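Local coordinates for glucose-inhibited division protein A-related protein, probable oxidoreductase (Thermus thermophilus, PDB 2CUL) that binds flavin-adenine dinucleotide in a Rossmann-type fold and is probably an oxidoreductase related to the glucose-inhibited division protein GidA, at residues A91-R105 against P147-R159. Numbering follows the deposited sequence.
With FAD (flavin-adenine dinucleotide), chain B.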
# COMPACT_ATOMS: atom_id res chain seq x y z
N ALA A 91 -9.16 6.46 -0.95
CA ALA A 91 -8.51 7.50 -1.74
C ALA A 91 -9.08 7.49 -3.15
O ALA A 91 -9.15 6.45 -3.80
CB ALA A 91 -7.00 7.29 -1.78
N THR A 92 -9.48 8.67 -3.62
CA THR A 92 -10.07 8.79 -4.95
C THR A 92 -9.29 9.70 -5.88
O THR A 92 -9.58 9.79 -7.07
CB THR A 92 -11.51 9.32 -4.86
OG1 THR A 92 -11.52 10.55 -4.13
CG2 THR A 92 -12.42 8.31 -4.16
N GLY A 93 -8.29 10.39 -5.33
CA GLY A 93 -7.50 11.29 -6.15
C GLY A 93 -6.42 11.99 -5.35
O GLY A 93 -6.39 11.90 -4.13
N LEU A 94 -5.54 12.69 -6.04
CA LEU A 94 -4.45 13.40 -5.38
C LEU A 94 -4.81 14.85 -5.07
O LEU A 94 -5.36 15.56 -5.92
CB LEU A 94 -3.20 13.38 -6.25
CG LEU A 94 -2.66 12.02 -6.70
CD1 LEU A 94 -1.36 12.22 -7.47
CD2 LEU A 94 -2.43 11.13 -5.49
N LEU A 95 -4.53 15.29 -3.84
CA LEU A 95 -4.78 16.68 -3.47
C LEU A 95 -3.53 17.42 -3.94
O LEU A 95 -2.42 17.09 -3.52
CB LEU A 95 -4.92 16.84 -1.96
CG LEU A 95 -6.21 16.37 -1.29
CD1 LEU A 95 -6.12 16.62 0.21
CD2 LEU A 95 -7.40 17.12 -1.88
N LEU A 96 -3.71 18.42 -4.79
CA LEU A 96 -2.57 19.16 -5.32
C LEU A 96 -2.58 20.65 -5.02
O LEU A 96 -3.62 21.29 -4.95
CB LEU A 96 -2.50 18.99 -6.84
CG LEU A 96 -2.50 17.59 -7.45
CD1 LEU A 96 -2.44 17.70 -8.97
CD2 LEU A 96 -1.32 16.79 -6.93
N GLU A 97 -1.38 21.18 -4.83
CA GLU A 97 -1.17 22.61 -4.64
C GLU A 97 -0.10 22.83 -5.70
O GLU A 97 1.09 22.61 -5.46
CB GLU A 97 -0.65 22.92 -3.23
CG GLU A 97 -1.62 22.50 -2.14
CD GLU A 97 -1.29 23.08 -0.78
OE1 GLU A 97 -0.09 23.31 -0.49
OE2 GLU A 97 -2.23 23.29 0.01
N GLY A 98 -0.54 23.20 -6.89
CA GLY A 98 0.39 23.38 -7.98
C GLY A 98 0.87 22.00 -8.40
O GLY A 98 0.05 21.11 -8.64
N ASN A 99 2.18 21.81 -8.45
CA ASN A 99 2.71 20.51 -8.84
C ASN A 99 3.04 19.65 -7.63
O ASN A 99 3.67 18.60 -7.75
CB ASN A 99 3.96 20.70 -9.71
CG ASN A 99 5.16 21.19 -8.92
OD1 ASN A 99 5.01 21.76 -7.84
ND2 ASN A 99 6.35 20.98 -9.46
N ARG A 100 2.60 20.08 -6.45
CA ARG A 100 2.88 19.33 -5.23
C ARG A 100 1.69 18.57 -4.65
O ARG A 100 0.60 19.12 -4.47
CB ARG A 100 3.43 20.28 -4.16
CG ARG A 100 3.67 19.61 -2.81
CD ARG A 100 4.38 20.55 -1.84
NE ARG A 100 5.78 20.73 -2.19
CZ ARG A 100 6.73 19.82 -1.99
NH1 ARG A 100 6.42 18.65 -1.42
NH2 ARG A 100 7.98 20.06 -2.35
N VAL A 101 1.92 17.29 -4.35
CA VAL A 101 0.89 16.45 -3.75
C VAL A 101 0.94 16.72 -2.25
O VAL A 101 1.99 16.56 -1.62
CB VAL A 101 1.16 14.95 -4.00
CG1 VAL A 101 0.07 14.11 -3.33
CG2 VAL A 101 1.18 14.67 -5.50
N VAL A 102 -0.19 17.15 -1.69
CA VAL A 102 -0.27 17.46 -0.27
C VAL A 102 -1.19 16.51 0.49
O VAL A 102 -1.36 16.63 1.70
CB VAL A 102 -0.76 18.90 -0.05
CG1 VAL A 102 0.25 19.88 -0.62
CG2 VAL A 102 -2.12 19.08 -0.71
N GLY A 103 -1.80 15.57 -0.23
CA GLY A 103 -2.69 14.62 0.41
C GLY A 103 -3.55 13.93 -0.62
O GLY A 103 -3.21 13.90 -1.80
N VAL A 104 -4.66 13.35 -0.19
CA VAL A 104 -5.56 12.68 -1.12
C VAL A 104 -7.01 13.01 -0.82
O VAL A 104 -7.36 13.32 0.32
CB VAL A 104 -5.43 11.13 -1.09
CG1 VAL A 104 -4.04 10.70 -1.55
CG2 VAL A 104 -5.74 10.61 0.31
N ARG A 105 -7.83 12.96 -1.85
CA ARG A 105 -9.26 13.18 -1.69
C ARG A 105 -9.78 11.80 -1.34
O ARG A 105 -9.16 10.79 -1.69
CB ARG A 105 -9.90 13.65 -3.00
CG ARG A 105 -9.48 15.03 -3.45
CD ARG A 105 -10.44 15.57 -4.51
NE ARG A 105 -10.45 14.76 -5.73
CZ ARG A 105 -9.40 14.59 -6.52
NH1 ARG A 105 -8.23 15.16 -6.23
NH2 ARG A 105 -9.51 13.86 -7.63
N PRO A 147 -12.52 2.54 -8.77
CA PRO A 147 -11.87 3.07 -9.98
C PRO A 147 -11.34 4.50 -9.95
O PRO A 147 -10.52 4.88 -10.78
CB PRO A 147 -12.96 2.90 -11.03
CG PRO A 147 -14.19 3.24 -10.25
CD PRO A 147 -13.98 2.46 -8.96
N ASP A 148 -11.80 5.28 -8.98
CA ASP A 148 -11.43 6.69 -8.89
C ASP A 148 -9.95 7.05 -8.89
O ASP A 148 -9.53 7.92 -9.66
CB ASP A 148 -12.08 7.30 -7.66
CG ASP A 148 -13.56 7.01 -7.59
OD1 ASP A 148 -14.36 7.93 -7.86
OD2 ASP A 148 -13.92 5.86 -7.28
N LEU A 149 -9.15 6.41 -8.04
CA LEU A 149 -7.73 6.76 -7.98
C LEU A 149 -7.01 6.55 -9.30
O LEU A 149 -6.27 7.42 -9.75
CB LEU A 149 -7.04 5.98 -6.86
CG LEU A 149 -5.56 6.32 -6.62
CD1 LEU A 149 -5.39 7.82 -6.35
CD2 LEU A 149 -5.05 5.51 -5.44
N LEU A 150 -7.23 5.40 -9.94
CA LEU A 150 -6.58 5.15 -11.22
C LEU A 150 -7.01 6.20 -12.24
O LEU A 150 -6.19 6.71 -13.01
CB LEU A 150 -6.94 3.76 -11.76
CG LEU A 150 -6.44 3.49 -13.19
CD1 LEU A 150 -4.92 3.58 -13.23
CD2 LEU A 150 -6.92 2.13 -13.65
N GLU A 151 -8.30 6.52 -12.26
CA GLU A 151 -8.82 7.52 -13.19
C GLU A 151 -8.13 8.86 -12.97
O GLU A 151 -7.75 9.54 -13.92
CB GLU A 151 -10.33 7.66 -13.02
CG GLU A 151 -10.98 8.71 -13.93
CD GLU A 151 -10.63 8.50 -15.40
OE1 GLU A 151 -10.39 7.41 -16.06
OE2 GLU A 151 -11.04 9.55 -16.07
N ASP A 152 -7.97 9.25 -11.70
CA ASP A 152 -7.33 10.52 -11.40
C ASP A 152 -5.87 10.51 -11.84
O ASP A 152 -5.40 11.46 -12.46
CB ASP A 152 -7.42 10.84 -9.91
CG ASP A 152 -7.13 12.30 -9.61
OD1 ASP A 152 -7.88 13.15 -10.13
OD2 ASP A 152 -6.17 12.59 -8.87
N LEU A 153 -5.15 9.44 -11.51
CA LEU A 153 -3.75 9.33 -11.89
C LEU A 153 -3.61 9.36 -13.41
O LEU A 153 -2.71 10.01 -13.95
CB LEU A 153 -3.14 8.04 -11.32
CG LEU A 153 -3.05 7.98 -9.80
CD1 LEU A 153 -2.70 6.56 -9.37
CD2 LEU A 153 -2.02 8.97 -9.29
N SER A 154 -4.52 8.68 -14.10
CA SER A 154 -4.50 8.63 -15.56
C SER A 154 -4.76 10.03 -16.13
O SER A 154 -4.09 10.46 -17.07
CB SER A 154 -5.56 7.66 -16.08
OG SER A 154 -5.33 6.35 -15.60
N ARG A 155 -5.74 10.72 -15.56
CA ARG A 155 -6.07 12.07 -16.02
C ARG A 155 -4.89 13.01 -15.84
O ARG A 155 -4.69 13.92 -16.64
CB ARG A 155 -7.27 12.63 -15.25
CG ARG A 155 -8.58 11.96 -15.58
CD ARG A 155 -9.73 12.72 -14.94
NE ARG A 155 -11.02 12.11 -15.19
CZ ARG A 155 -12.18 12.59 -14.76
NH1 ARG A 155 -12.19 13.71 -14.04
NH2 ARG A 155 -13.31 11.96 -15.03
N LEU A 156 -4.11 12.80 -14.79
CA LEU A 156 -2.95 13.65 -14.52
C LEU A 156 -1.78 13.35 -15.44
O LEU A 156 -0.81 14.10 -15.47
CB LEU A 156 -2.52 13.50 -13.05
CG LEU A 156 -3.55 13.98 -12.02
CD1 LEU A 156 -3.05 13.68 -10.61
CD2 LEU A 156 -3.79 15.48 -12.19
N GLY A 157 -1.88 12.26 -16.19
CA GLY A 157 -0.82 11.92 -17.13
C GLY A 157 0.06 10.73 -16.78
O GLY A 157 0.92 10.35 -17.58
N PHE A 158 -0.14 10.13 -15.61
CA PHE A 158 0.68 8.99 -15.22
C PHE A 158 0.54 7.81 -16.18
O PHE A 158 -0.56 7.51 -16.64
CB PHE A 158 0.32 8.55 -13.80
CG PHE A 158 0.87 9.45 -12.73
CD1 PHE A 158 2.18 9.32 -12.30
CD2 PHE A 158 0.07 10.44 -12.17
CE1 PHE A 158 2.70 10.17 -11.32
CE2 PHE A 158 0.57 11.29 -11.19
CZ PHE A 158 1.89 11.15 -10.76
N ARG A 159 1.66 7.16 -16.46
CA ARG A 159 1.70 6.00 -17.35
C ARG A 159 1.76 4.71 -16.53
O ARG A 159 2.38 4.67 -15.47
CB ARG A 159 2.93 6.06 -18.26
CG ARG A 159 2.96 7.24 -19.22
CD ARG A 159 1.75 7.26 -20.12
NE ARG A 159 2.04 7.89 -21.41
CZ ARG A 159 1.15 8.08 -22.37
NH1 ARG A 159 -0.11 7.68 -22.20
NH2 ARG A 159 1.51 8.65 -23.51
PA FAD B . -1.42 -5.05 -0.72
O1A FAD B . -2.41 -5.60 -1.65
O2A FAD B . -0.86 -5.91 0.35
O5B FAD B . -2.03 -3.76 -0.01
C5B FAD B . -2.66 -2.73 -0.79
C4B FAD B . -3.59 -2.00 0.16
O4B FAD B . -3.96 -0.78 -0.48
C3B FAD B . -4.90 -2.74 0.47
O3B FAD B . -5.17 -2.80 1.86
C2B FAD B . -5.93 -1.97 -0.30
O2B FAD B . -7.26 -2.08 0.15
C1B FAD B . -5.35 -0.56 -0.24
N9A FAD B . -5.84 0.36 -1.26
C8A FAD B . -5.75 0.21 -2.63
N7A FAD B . -6.29 1.23 -3.28
C5A FAD B . -6.75 2.07 -2.29
C6A FAD B . -7.42 3.32 -2.35
N6A FAD B . -7.74 3.93 -3.47
N1A FAD B . -7.75 3.92 -1.14
C2A FAD B . -7.43 3.30 0.05
N3A FAD B . -6.79 2.11 0.16
C4A FAD B . -6.47 1.54 -1.03
N1 FAD B . 3.12 -12.80 -2.84
C2 FAD B . 3.46 -13.83 -1.99
O2 FAD B . 4.46 -13.79 -1.32
N3 FAD B . 2.59 -14.93 -1.90
C4 FAD B . 1.43 -15.06 -2.62
O4 FAD B . 0.70 -16.08 -2.50
C4X FAD B . 1.09 -14.01 -3.50
N5 FAD B . -0.07 -14.08 -4.26
C5X FAD B . -0.40 -13.05 -5.12
C6 FAD B . -1.57 -13.14 -5.88
C7 FAD B . -1.97 -12.12 -6.77
C7M FAD B . -3.25 -12.28 -7.55
C8 FAD B . -1.13 -10.95 -6.88
C8M FAD B . -1.49 -9.81 -7.80
C9 FAD B . 0.06 -10.85 -6.13
C9A FAD B . 0.45 -11.88 -5.23
N10 FAD B . 1.65 -11.82 -4.44
C10 FAD B . 1.97 -12.88 -3.58
C1' FAD B . 2.61 -10.64 -4.52
C2' FAD B . 2.64 -9.62 -3.36
O2' FAD B . 3.34 -10.18 -2.28
C3' FAD B . 1.24 -9.20 -2.89
O3' FAD B . 0.49 -8.62 -3.95
C4' FAD B . 1.27 -8.16 -1.75
O4' FAD B . -0.01 -8.02 -1.15
C5' FAD B . 1.75 -6.81 -2.33
O5' FAD B . 1.84 -5.84 -1.28
P FAD B . 1.32 -4.35 -1.44
O1P FAD B . 1.64 -3.70 -0.16
O2P FAD B . 1.89 -3.71 -2.67
O3P FAD B . -0.24 -4.46 -1.65
O HOH W 1 -10.29 4.96 -5.91
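T92 and L149 bring the two backbones together, their CA atoms 4.3 Å apart, where the beta hairpin of 91-105 turns a corner at G93 and meets helix 148-155. D152 holds the corner with both carboxylate oxygens. Its OD2 accepts the backbone N-H of L94 at 2.9 Å in a nearly straight bond (166°), met from above the carboxylate plane. Its OD1 forms a salt bridge with R105 NH2 at 3.1 Å. That oxygen lies in the guanidinium plane, but the two flat groups are turned 73° apart. G93 CA sits over one guanidinium face and 3.3 Å from D152 OD2, so a side chain at G93 would run into R105 NH2 and press on D152 OD2. Chi1 of -164° swings the D152 carboxylate out to this corner, with CG anti to the backbone N. Replacing D152 with an alanine removes both acceptors, and would probably leave the L94 amide and the R105 charge without these mates. Beside the corner, T92 and D148 lie alongside each other, CB to CB 3.5 Å. Further along, L94 CD1 fits against L153 CD2 (3.8 Å) and L156 CD1, and L96 meets L156 tip to tip. At the other end, a water links A91 O to L149 N. A91 also pairs with the FAD adenine: its N bonds to N1A and its O accepts from N6A. Strands 84-97 and 100-106 belong to the mixed Rossmann-type sheet. Beyond the corner, L94 also touches L201 of strand 201-203. L153 touches F160 and F183 of the antiparallel sheet, so the helix bridges the two sheets beside the adenine.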